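Local atomic coordinates of niemann-Pick type C2 protein (Camponotus japonicus, PDB entry 3WEB), a protein that binds oleic acid between the two sheets of an immunoglobulin-like beta-sandwich and probably carries lipid-like signals in the chemical communication of worker ants. Residues K12-I17 with D88-Y93; K54-L59 with P63-L68; M111-F114 with E120-T123. All blocks are in the same frame, centred on the assembly; numbering follows the deposited sequence.

Contact 1 of 3, residues K12-I17 with D88-Y93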
loop_
_atom_site.group_PDB
_atom_site.type_symbol
_atom_site.label_atom_id
_atom_site.label_comp_id
_atom_site.label_asym_id
_atom_site.label_seq_id
_atom_site.Cartn_x
_atom_site.Cartn_y
_atom_site.Cartn_z
ATOM N N LYS A 12 -6.147 -6.490 -9.179
ATOM C CA LYS A 12 -6.779 -6.775 -7.895
ATOM C C LYS A 12 -5.700 -7.131 -6.889
ATOM O O LYS A 12 -4.571 -7.431 -7.273
ATOM C CB LYS A 12 -7.780 -7.931 -8.029
ATOM C CG LYS A 12 -7.155 -9.248 -8.474
ATOM C CD LYS A 12 -8.189 -10.282 -8.879
ATOM C CE LYS A 12 -7.523 -11.495 -9.509
ATOM N NZ LYS A 12 -8.475 -12.633 -9.676
ATOM N N PHE A 13 -6.037 -7.073 -5.604
ATOM C CA PHE A 13 -5.157 -7.623 -4.560
ATOM C C PHE A 13 -5.901 -8.701 -3.789
ATOM O O PHE A 13 -7.132 -8.667 -3.692
ATOM C CB PHE A 13 -4.626 -6.532 -3.618
ATOM C CG PHE A 13 -5.688 -5.856 -2.797
ATOM C CD1 PHE A 13 -6.351 -4.734 -3.287
ATOM C CD2 PHE A 13 -6.007 -6.320 -1.518
ATOM C CE1 PHE A 13 -7.329 -4.106 -2.528
ATOM C CE2 PHE A 13 -6.984 -5.691 -0.753
ATOM C CZ PHE A 13 -7.646 -4.586 -1.263
ATOM N N SER A 14 -5.154 -9.657 -3.238
ATOM C CA SER A 14 -5.765 -10.750 -2.497
ATOM C C SER A 14 -5.492 -10.701 -1.005
ATOM O O SER A 14 -6.315 -11.155 -0.212
ATOM C CB SER A 14 -5.286 -12.099 -3.037
ATOM O OG SER A 14 -3.938 -12.325 -2.675
ATOM N N ASP A 15 -4.319 -10.203 -0.633
ATOM C CA ASP A 15 -3.915 -10.173 0.761
ATOM C C ASP A 15 -2.936 -9.078 1.112
ATOM O O ASP A 15 -1.933 -8.883 0.424
ATOM C CB ASP A 15 -3.323 -11.515 1.147
ATOM C CG ASP A 15 -4.128 -12.201 2.201
ATOM O OD1 ASP A 15 -4.151 -11.676 3.335
ATOM O OD2 ASP A 15 -4.729 -13.254 1.898
ATOM N N ILE A 16 -3.232 -8.373 2.199
ATOM C CA ILE A 16 -2.330 -7.366 2.751
ATOM C C ILE A 16 -1.919 -7.815 4.143
ATOM O O ILE A 16 -2.772 -8.209 4.933
ATOM C CB ILE A 16 -3.010 -5.983 2.872
ATOM C CG1 ILE A 16 -3.781 -5.619 1.593
ATOM C CG2 ILE A 16 -2.003 -4.905 3.265
ATOM C CD1 ILE A 16 -2.924 -5.388 0.363
ATOM N N ILE A 17 -0.618 -7.776 4.432
ATOM C CA ILE A 17 -0.118 -8.063 5.775
ATOM C C ILE A 17 0.717 -6.886 6.252
ATOM O O ILE A 17 1.642 -6.457 5.567
ATOM C CB ILE A 17 0.738 -9.347 5.834
ATOM C CG1 ILE A 17 -0.042 -10.544 5.289
ATOM C CG2 ILE A 17 1.234 -9.614 7.252
ATOM C CD1 ILE A 17 0.820 -11.758 4.989
ATOM N N ASP A 88 -2.220 -11.584 -15.230
ATOM C CA ASP A 88 -2.842 -12.724 -14.533
ATOM C C ASP A 88 -1.939 -13.522 -13.599
ATOM O O ASP A 88 -2.328 -14.588 -13.114
ATOM C CB ASP A 88 -3.521 -13.678 -15.532
ATOM C CG ASP A 88 -4.684 -13.035 -16.249
ATOM O OD1 ASP A 88 -5.268 -12.087 -15.701
ATOM O OD2 ASP A 88 -5.024 -13.483 -17.363
ATOM N N VAL A 89 -0.745 -13.006 -13.336
ATOM C CA VAL A 89 0.188 -13.683 -12.440
ATOM C C VAL A 89 0.207 -12.947 -11.110
ATOM O O VAL A 89 0.467 -11.742 -11.070
ATOM C CB VAL A 89 1.608 -13.764 -13.054
ATOM C CG1 VAL A 89 2.601 -14.363 -12.068
ATOM C CG2 VAL A 89 1.593 -14.599 -14.330
ATOM N N GLU A 90 -0.099 -13.664 -10.030
ATOM C CA GLU A 90 -0.020 -13.069 -8.701
ATOM C C GLU A 90 1.422 -12.944 -8.259
ATOM O O GLU A 90 2.211 -13.877 -8.404
ATOM C CB GLU A 90 -0.812 -13.867 -7.667
ATOM C CG GLU A 90 -0.959 -13.104 -6.352
ATOM C CD GLU A 90 -1.902 -13.773 -5.379
ATOM O OE1 GLU A 90 -1.731 -14.979 -5.120
ATOM O OE2 GLU A 90 -2.809 -13.091 -4.868
ATOM N N ILE A 91 1.754 -11.770 -7.728
ATOM C CA ILE A 91 3.088 -11.465 -7.222
ATOM C C ILE A 91 2.959 -10.771 -5.871
ATOM O O ILE A 91 1.856 -10.410 -5.462
ATOM C CB ILE A 91 3.885 -10.583 -8.208
ATOM C CG1 ILE A 91 3.048 -9.358 -8.614
ATOM C CG2 ILE A 91 4.281 -11.404 -9.433
ATOM C CD1 ILE A 91 3.776 -8.366 -9.493
ATOM N N GLU A 92 4.086 -10.602 -5.188
ATOM C CA GLU A 92 4.090 -10.025 -3.856
ATOM C C GLU A 92 5.062 -8.862 -3.748
ATOM O O GLU A 92 6.245 -8.980 -4.084
ATOM C CB GLU A 92 4.427 -11.088 -2.816
ATOM C CG GLU A 92 4.518 -10.529 -1.408
ATOM C CD GLU A 92 4.918 -11.587 -0.414
ATOM O OE1 GLU A 92 5.953 -12.244 -0.629
ATOM O OE2 GLU A 92 4.175 -11.763 0.567
ATOM N N TYR A 93 4.530 -7.732 -3.295
ATOM C CA TYR A 93 5.317 -6.566 -2.933
ATOM C C TYR A 93 5.676 -6.589 -1.451
ATOM O O TYR A 93 4.851 -6.968 -0.612
ATOM C CB TYR A 93 4.511 -5.318 -3.231
ATOM C CG TYR A 93 5.101 -4.029 -2.701
ATOM C CD1 TYR A 93 6.184 -3.434 -3.333
ATOM C CD2 TYR A 93 4.556 -3.397 -1.585
ATOM C CE1 TYR A 93 6.717 -2.240 -2.869
ATOM C CE2 TYR A 93 5.082 -2.200 -1.117
ATOM C CZ TYR A 93 6.162 -1.633 -1.760
ATOM O OH TYR A 93 6.671 -0.436 -1.309
#

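Contact 2 of 3, residues K54-L59 with P63-L68. With OLA (oleic acid), chain B.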
loop_
_atom_site.group_PDB
_atom_site.type_symbol
_atom_site.label_atom_id
_atom_site.label_comp_id
_atom_site.label_asym_id
_atom_site.label_seq_id
_atom_site.Cartn_x
_atom_site.Cartn_y
_atom_site.Cartn_z
ATOM N N LYS A 54 1.139 5.319 -4.858
ATOM C CA LYS A 54 0.553 6.552 -4.342
ATOM C C LYS A 54 -0.064 6.258 -2.982
ATOM O O LYS A 54 -0.691 5.213 -2.787
ATOM C CB LYS A 54 -0.554 7.054 -5.276
ATOM C CG LYS A 54 -0.132 7.283 -6.719
ATOM C CD LYS A 54 0.749 8.509 -6.833
ATOM C CE LYS A 54 1.003 8.860 -8.285
ATOM N NZ LYS A 54 1.869 10.069 -8.352
ATOM N N ALA A 55 0.100 7.185 -2.046
ATOM C CA ALA A 55 -0.517 7.045 -0.732
ATOM C C ALA A 55 -1.326 8.287 -0.366
ATOM O O ALA A 55 -0.997 9.403 -0.780
ATOM C CB ALA A 55 0.534 6.757 0.329
ATOM N N PHE A 56 -2.390 8.071 0.403
ATOM C CA PHE A 56 -3.264 9.139 0.871
ATOM C C PHE A 56 -3.682 8.878 2.314
ATOM O O PHE A 56 -3.878 7.731 2.714
ATOM C CB PHE A 56 -4.514 9.249 -0.008
ATOM C CG PHE A 56 -4.220 9.407 -1.475
ATOM C CD1 PHE A 56 -4.014 8.292 -2.286
ATOM C CD2 PHE A 56 -4.159 10.673 -2.052
ATOM C CE1 PHE A 56 -3.742 8.441 -3.642
ATOM C CE2 PHE A 56 -3.884 10.825 -3.404
ATOM C CZ PHE A 56 -3.677 9.711 -4.202
ATOM N N GLY A 57 -3.808 9.953 3.090
ATOM C CA GLY A 57 -4.424 9.891 4.415
ATOM C C GLY A 57 -5.741 10.638 4.333
ATOM O O GLY A 57 -5.791 11.741 3.793
ATOM N N VAL A 58 -6.813 10.045 4.847
ATOM C CA VAL A 58 -8.136 10.666 4.721
ATOM C C VAL A 58 -8.398 11.665 5.849
ATOM O O VAL A 58 -8.331 11.318 7.032
ATOM C CB VAL A 58 -9.276 9.622 4.626
ATOM C CG1 VAL A 58 -10.637 10.303 4.569
ATOM C CG2 VAL A 58 -9.087 8.734 3.403
ATOM N N LEU A 59 -8.670 12.911 5.460
ATOM C CA LEU A 59 -9.068 13.966 6.390
ATOM C C LEU A 59 -10.238 14.759 5.804
ATOM O O LEU A 59 -10.175 15.210 4.656
ATOM C CB LEU A 59 -7.887 14.899 6.715
ATOM C CG LEU A 59 -6.730 14.486 7.651
ATOM C CD1 LEU A 59 -7.213 13.790 8.921
ATOM C CD2 LEU A 59 -5.675 13.639 6.946
ATOM N N PRO A 63 -9.253 12.512 0.619
ATOM C CA PRO A 63 -7.938 11.879 0.667
ATOM C C PRO A 63 -6.821 12.883 0.383
ATOM O O PRO A 63 -6.749 13.444 -0.715
ATOM C CB PRO A 63 -8.011 10.815 -0.443
ATOM C CG PRO A 63 -9.454 10.699 -0.808
ATOM C CD PRO A 63 -10.033 12.055 -0.543
ATOM N N VAL A 64 -5.974 13.112 1.379
ATOM C CA VAL A 64 -4.839 14.024 1.257
ATOM C C VAL A 64 -3.612 13.235 0.789
ATOM O O VAL A 64 -3.232 12.260 1.437
ATOM C CB VAL A 64 -4.545 14.722 2.607
ATOM C CG1 VAL A 64 -3.217 15.470 2.566
ATOM C CG2 VAL A 64 -5.682 15.665 2.979
ATOM N N PRO A 65 -2.987 13.653 -0.332
ATOM C CA PRO A 65 -1.812 12.944 -0.858
ATOM C C PRO A 65 -0.567 13.086 0.020
ATOM O O PRO A 65 -0.214 14.201 0.418
ATOM C CB PRO A 65 -1.585 13.602 -2.225
ATOM C CG PRO A 65 -2.176 14.966 -2.095
ATOM C CD PRO A 65 -3.360 14.805 -1.179
ATOM N N PHE A 66 0.084 11.960 0.312
ATOM C CA PHE A 66 1.324 11.934 1.091
ATOM C C PHE A 66 2.472 11.371 0.254
ATOM O O PHE A 66 2.287 10.377 -0.452
ATOM C CB PHE A 66 1.156 11.092 2.361
ATOM C CG PHE A 66 0.414 11.790 3.470
ATOM C CD1 PHE A 66 1.096 12.567 4.402
ATOM C CD2 PHE A 66 -0.966 11.663 3.595
ATOM C CE1 PHE A 66 0.416 13.212 5.429
ATOM C CE2 PHE A 66 -1.653 12.304 4.619
ATOM C CZ PHE A 66 -0.961 13.078 5.538
ATOM N N PRO A 67 3.665 11.996 0.339
ATOM C CA PRO A 67 4.818 11.575 -0.466
ATOM C C PRO A 67 5.411 10.239 -0.017
ATOM O O PRO A 67 5.566 10.001 1.180
ATOM C CB PRO A 67 5.833 12.700 -0.228
ATOM C CG PRO A 67 5.495 13.218 1.128
ATOM C CD PRO A 67 3.997 13.139 1.212
ATOM N N LEU A 68 5.727 9.376 -0.979
ATOM C CA LEU A 68 6.440 8.138 -0.690
ATOM C C LEU A 68 7.907 8.287 -1.078
ATOM O O LEU A 68 8.239 9.037 -1.998
ATOM C CB LEU A 68 5.799 6.953 -1.422
ATOM C CG LEU A 68 4.347 6.607 -1.059
ATOM C CD1 LEU A 68 3.737 5.671 -2.091
ATOM C CD2 LEU A 68 4.245 6.005 0.335
HETATM C C1 OLA B . 8.089 4.485 0.955
HETATM O O1 OLA B . 8.082 4.332 -0.289
HETATM O O2 OLA B . 8.311 5.590 1.503
HETATM C C2 OLA B . 7.828 3.284 1.837
HETATM C C3 OLA B . 6.535 3.466 2.628
HETATM C C4 OLA B . 5.645 2.233 2.526
HETATM C C5 OLA B . 4.359 2.529 1.766
HETATM C C6 OLA B . 3.249 1.552 2.132
HETATM C C7 OLA B . 2.141 2.282 2.880
HETATM C C8 OLA B . 0.942 1.390 3.198
HETATM C C9 OLA B . 1.204 0.547 4.431
HETATM C C10 OLA B . 0.987 0.958 5.684
HETATM C C11 OLA B . 0.445 2.327 6.032
HETATM C C12 OLA B . 1.081 2.814 7.326
HETATM C C13 OLA B . 1.474 4.282 7.225
HETATM C C14 OLA B . 2.377 4.671 8.389
HETATM C C15 OLA B . 2.306 6.167 8.669
HETATM C C16 OLA B . 3.603 6.859 8.264
HETATM C C17 OLA B . 4.396 7.292 9.491
HETATM C C18 OLA B . 5.172 8.564 9.223
HETATM O O HOH W 1 1.910 9.352 -2.778
#

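Contact 3 of 3, residues M111-F114 with E120-T123. With OLA (oleic acid), chain B.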
loop_
_atom_site.group_PDB
_atom_site.type_symbol
_atom_site.label_atom_id
_atom_site.label_comp_id
_atom_site.label_asym_id
_atom_site.label_seq_id
_atom_site.Cartn_x
_atom_site.Cartn_y
_atom_site.Cartn_z
ATOM N N MET A 111 -5.248 5.270 2.285
ATOM C CA MET A 111 -5.512 4.743 0.954
ATOM C C MET A 111 -4.195 4.589 0.229
ATOM O O MET A 111 -3.384 5.507 0.205
ATOM C CB MET A 111 -6.441 5.655 0.159
ATOM C CG MET A 111 -7.865 5.728 0.697
ATOM S SD MET A 111 -8.851 6.956 -0.187
ATOM C CE MET A 111 -8.568 6.451 -1.886
ATOM N N TRP A 112 -3.989 3.419 -0.359
ATOM C CA TRP A 112 -2.702 3.079 -0.938
ATOM C C TRP A 112 -2.935 2.429 -2.287
ATOM O O TRP A 112 -3.661 1.432 -2.387
ATOM C CB TRP A 112 -1.964 2.142 0.023
ATOM C CG TRP A 112 -0.659 1.588 -0.457
ATOM C CD1 TRP A 112 0.350 2.265 -1.089
ATOM C CD2 TRP A 112 -0.194 0.243 -0.283
ATOM N NE1 TRP A 112 1.399 1.417 -1.346
ATOM C CE2 TRP A 112 1.094 0.169 -0.862
ATOM C CE3 TRP A 112 -0.749 -0.911 0.293
ATOM C CZ2 TRP A 112 1.844 -1.016 -0.884
ATOM C CZ3 TRP A 112 0.002 -2.094 0.277
ATOM C CH2 TRP A 112 1.285 -2.134 -0.314
ATOM N N GLU A 113 -2.326 3.009 -3.323
ATOM C CA GLU A 113 -2.548 2.578 -4.698
ATOM C C GLU A 113 -1.261 2.223 -5.425
ATOM O O GLU A 113 -0.215 2.827 -5.197
ATOM C CB GLU A 113 -3.255 3.675 -5.510
ATOM C CG GLU A 113 -4.481 4.296 -4.857
ATOM C CD GLU A 113 -5.133 5.359 -5.727
ATOM O OE1 GLU A 113 -4.467 5.881 -6.652
ATOM O OE2 GLU A 113 -6.319 5.671 -5.484
ATOM N N PHE A 114 -1.349 1.227 -6.302
ATOM C CA PHE A 114 -0.320 0.990 -7.311
ATOM C C PHE A 114 -0.942 1.339 -8.652
ATOM O O PHE A 114 -2.015 0.837 -8.993
ATOM C CB PHE A 114 0.096 -0.489 -7.355
ATOM C CG PHE A 114 1.150 -0.883 -6.356
ATOM C CD1 PHE A 114 1.556 -0.031 -5.331
ATOM C CD2 PHE A 114 1.733 -2.147 -6.434
ATOM C CE1 PHE A 114 2.529 -0.420 -4.419
ATOM C CE2 PHE A 114 2.708 -2.541 -5.522
ATOM C CZ PHE A 114 3.106 -1.678 -4.513
ATOM N N GLU A 120 -3.288 4.192 -14.620
ATOM C CA GLU A 120 -4.441 3.343 -14.310
ATOM C C GLU A 120 -4.166 2.591 -13.011
ATOM O O GLU A 120 -3.041 2.144 -12.785
ATOM C CB GLU A 120 -4.693 2.329 -15.431
ATOM C CG GLU A 120 -4.861 2.947 -16.814
ATOM C CD GLU A 120 -5.005 1.909 -17.911
ATOM O OE1 GLU A 120 -4.157 1.004 -18.029
ATOM O OE2 GLU A 120 -5.979 2.010 -18.679
ATOM N N LYS A 121 -5.188 2.447 -12.168
ATOM C CA LYS A 121 -5.023 1.762 -10.876
ATOM C C LYS A 121 -4.997 0.244 -11.018
ATOM O O LYS A 121 -5.983 -0.363 -11.450
ATOM C CB LYS A 121 -6.103 2.184 -9.871
ATOM C CG LYS A 121 -5.990 3.646 -9.449
ATOM C CD LYS A 121 -7.155 4.097 -8.586
ATOM C CE LYS A 121 -7.241 5.617 -8.603
ATOM N NZ LYS A 121 -8.074 6.154 -7.492
ATOM N N ILE A 122 -3.858 -0.343 -10.649
ATOM C CA ILE A 122 -3.713 -1.798 -10.538
ATOM C C ILE A 122 -4.354 -2.246 -9.232
ATOM O O ILE A 122 -5.106 -3.225 -9.201
ATOM C CB ILE A 122 -2.230 -2.231 -10.540
ATOM C CG1 ILE A 122 -1.489 -1.639 -11.748
ATOM C CG2 ILE A 122 -2.120 -3.754 -10.538
ATOM C CD1 ILE A 122 0.018 -1.595 -11.572
ATOM N N THR A 123 -4.048 -1.521 -8.154
ATOM C CA THR A 123 -4.627 -1.796 -6.836
ATOM C C THR A 123 -5.017 -0.510 -6.135
ATOM O O THR A 123 -4.388 0.528 -6.345
ATOM C CB THR A 123 -3.624 -2.518 -5.917
ATOM O OG1 THR A 123 -2.455 -1.709 -5.764
ATOM C CG2 THR A 123 -3.234 -3.865 -6.497
HETATM C C1 OLA B . 8.089 4.485 0.955
HETATM O O1 OLA B . 8.082 4.332 -0.289
HETATM O O2 OLA B . 8.311 5.590 1.503
HETATM C C2 OLA B . 7.828 3.284 1.837
HETATM C C3 OLA B . 6.535 3.466 2.628
HETATM C C4 OLA B . 5.645 2.233 2.526
HETATM C C5 OLA B . 4.359 2.529 1.766
HETATM C C6 OLA B . 3.249 1.552 2.132
HETATM C C7 OLA B . 2.141 2.282 2.880
HETATM C C8 OLA B . 0.942 1.390 3.198
HETATM C C9 OLA B . 1.204 0.547 4.431
HETATM C C10 OLA B . 0.987 0.958 5.684
HETATM C C11 OLA B . 0.445 2.327 6.032
HETATM C C12 OLA B . 1.081 2.814 7.326
HETATM C C13 OLA B . 1.474 4.282 7.225
HETATM C C14 OLA B . 2.377 4.671 8.389
HETATM C C15 OLA B . 2.306 6.167 8.669
HETATM C C16 OLA B . 3.603 6.859 8.264
HETATM C C17 OLA B . 4.396 7.292 9.491
HETATM C C18 OLA B . 5.172 8.564 9.223
HETATM O O HOH W 2 -2.117 -0.801 -3.201
#

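Contact 1 of 3, residues K12-I17 with D88-Y93
Two torsions bring Ser14 and Glu90 together. In Ser14 the hydroxyl stands between the backbone N and the carbonyl carbon (chi1 72°), and OG is thereby held out from the strand toward residues 88-93. Glu90 supplies the length: with CG opposite its own backbone N (chi1 -169°) and the chain running straight on beyond CG, the carboxylate reaches across to meet it. The result is one short hydrogen bond, 2.6 Å from Ser14 OG to Glu90 OE2, with the serine hydroxyl as donor. It arrives on the syn side of the carboxylate oxygen, 26° out of the carboxylate plane, and Ser14 CB comes along to 3.2 Å from Glu90 OE2. A serine suits this place because its hydroxyl is close to the backbone, while the long glutamate spans the remaining gap. Both bonded residues are exposed, and the link is a surface tie. It joins outer strand 11-18 of the antiparallel three-stranded sheet to the residue just ahead of the other outer strand, 91-99, passing over the central strand 34-44. Ser14 and Asp15 form a classic beta bulge opposite Lys41 of that central strand; the Ser14 side chain also touches Lys41, and Glu90 lies against Thr43.

Contact 2 of 3, residues K54-L59 with P63-L68
The beta hairpin of strands 51-59 and 62-66, part of one sheet of the immunoglobulin-like sandwich, brings Gly57 and Val64 together as an antiparallel hydrogen-bonded pair. Gly57 N gives to Val64 O at 2.9 Å, and Val64 N returns a bond to Gly57 O at 2.8 Å. Beyond this pair Phe66 N points almost straight at Ala55 O (N-H...O angle 176°), although it sits above the carbonyl plane. Where a second direct bond might be expected, a water instead accepts from Ala55 N and donates to Phe66 O.

Prolines lack an amide hydrogen, and Pro63 and Pro65 fit the non-hydrogen-bonded positions opposite Val58 and Phe56. On that face the Phe56 side chain crosses both prolines obliquely: its CB lies 3.9 Å from Pro63 CB, and its CE2 lies 3.8 Å from Pro65 CB. Phe56 CG lies opposite the carbonyl carbon (chi1 -54°), and from there the ring reaches Pro65.

On the other face the Phe66 ring turns its edge to the backbone of Gly57, with Phe66 CD2 3.4 Å from Gly57 N. A CB on residue 57 would run into that ring, so glycine leaves the room the phenylalanine takes. Val64 borders the same face beside the hairpin's turn, near Leu59. Toward the ligand, Leu68 is shared between protein and lipid: its CD2 methyl lies 3.8 Å from Ala55 CB and equally 3.8 Å from C5 of the oleic acid chain.

Contact 3 of 3, residues M111-F114 with E120-T123
Phe114 and Thr123 lie side by side and point the same way, an antiparallel hydrogen-bonded pair in the beta hairpin of strands 107-116 and 121-131. Thr123 OG1 approaches Phe114 CB at 3.2 Å and stands obliquely to the aromatic ring. Its hydroxyl occupies the position between backbone N and carbonyl carbon (chi1 59°), from which it also takes a weak bond from Phe114 N; the stronger partner of that amide is Thr123 O, at 3.1 Å. A classic beta bulge places Ile122 and Thr123 together opposite Phe114, and both their amides converge on Phe114 O. The donors lie in its carbonyl plane, Ile122 N at 2.7 Å and Thr123 N on a lone pair, so the oxygen is gripped twice.

On the other side of the strand Glu113 and Lys121 extend toward each other at a slant. Both chains run extended beyond CG, and Lys121 NZ reaches Glu113 OE2 at 2.7 Å on its syn side, although 33° out of the carboxylate plane. Glu113 OE1 has a second partner in Arg115, so this buried carboxylate is met by two cations, which would probably favour its ionised form. A methionine in place of Lys121 would probably leave Glu113 OE2 without its charged mate and the acid reliant on Arg115.

Trp112 starts away from residues 120-123, and its ring lies against the oleic acid. A broad indole suits a hydrocarbon chain: one face carries the oleic acid, and the opposite face has a water bonded to Trp112 O and Thr123 OG1. On the lipid face, Trp112 CD2 lies 3.8 Å from OLA C8.

How the contacts relate
Contact 3 is buried, whereas contacts 1 and 2 lie at the surface, on opposite sides of the chain's centre and about 21 Å apart between centres. Contacts 2 and 3 belong to one sheet, where strands 51-59 and 107-116 are neighbours joined by backbone bonds, and both border the oleic acid. Contact 1 links one outer strand of the second sheet to the start of the other, yet it meets contact 3 across the sandwich, Tyr93 packing on Trp112 and Phe114. Chemistry follows place: a solitary polar side-chain bond on the exposed face of the three-stranded sheet, a proline-rich ladder with aromatic packing in the outer hairpin, and a bulge with a buried salt bridge inside.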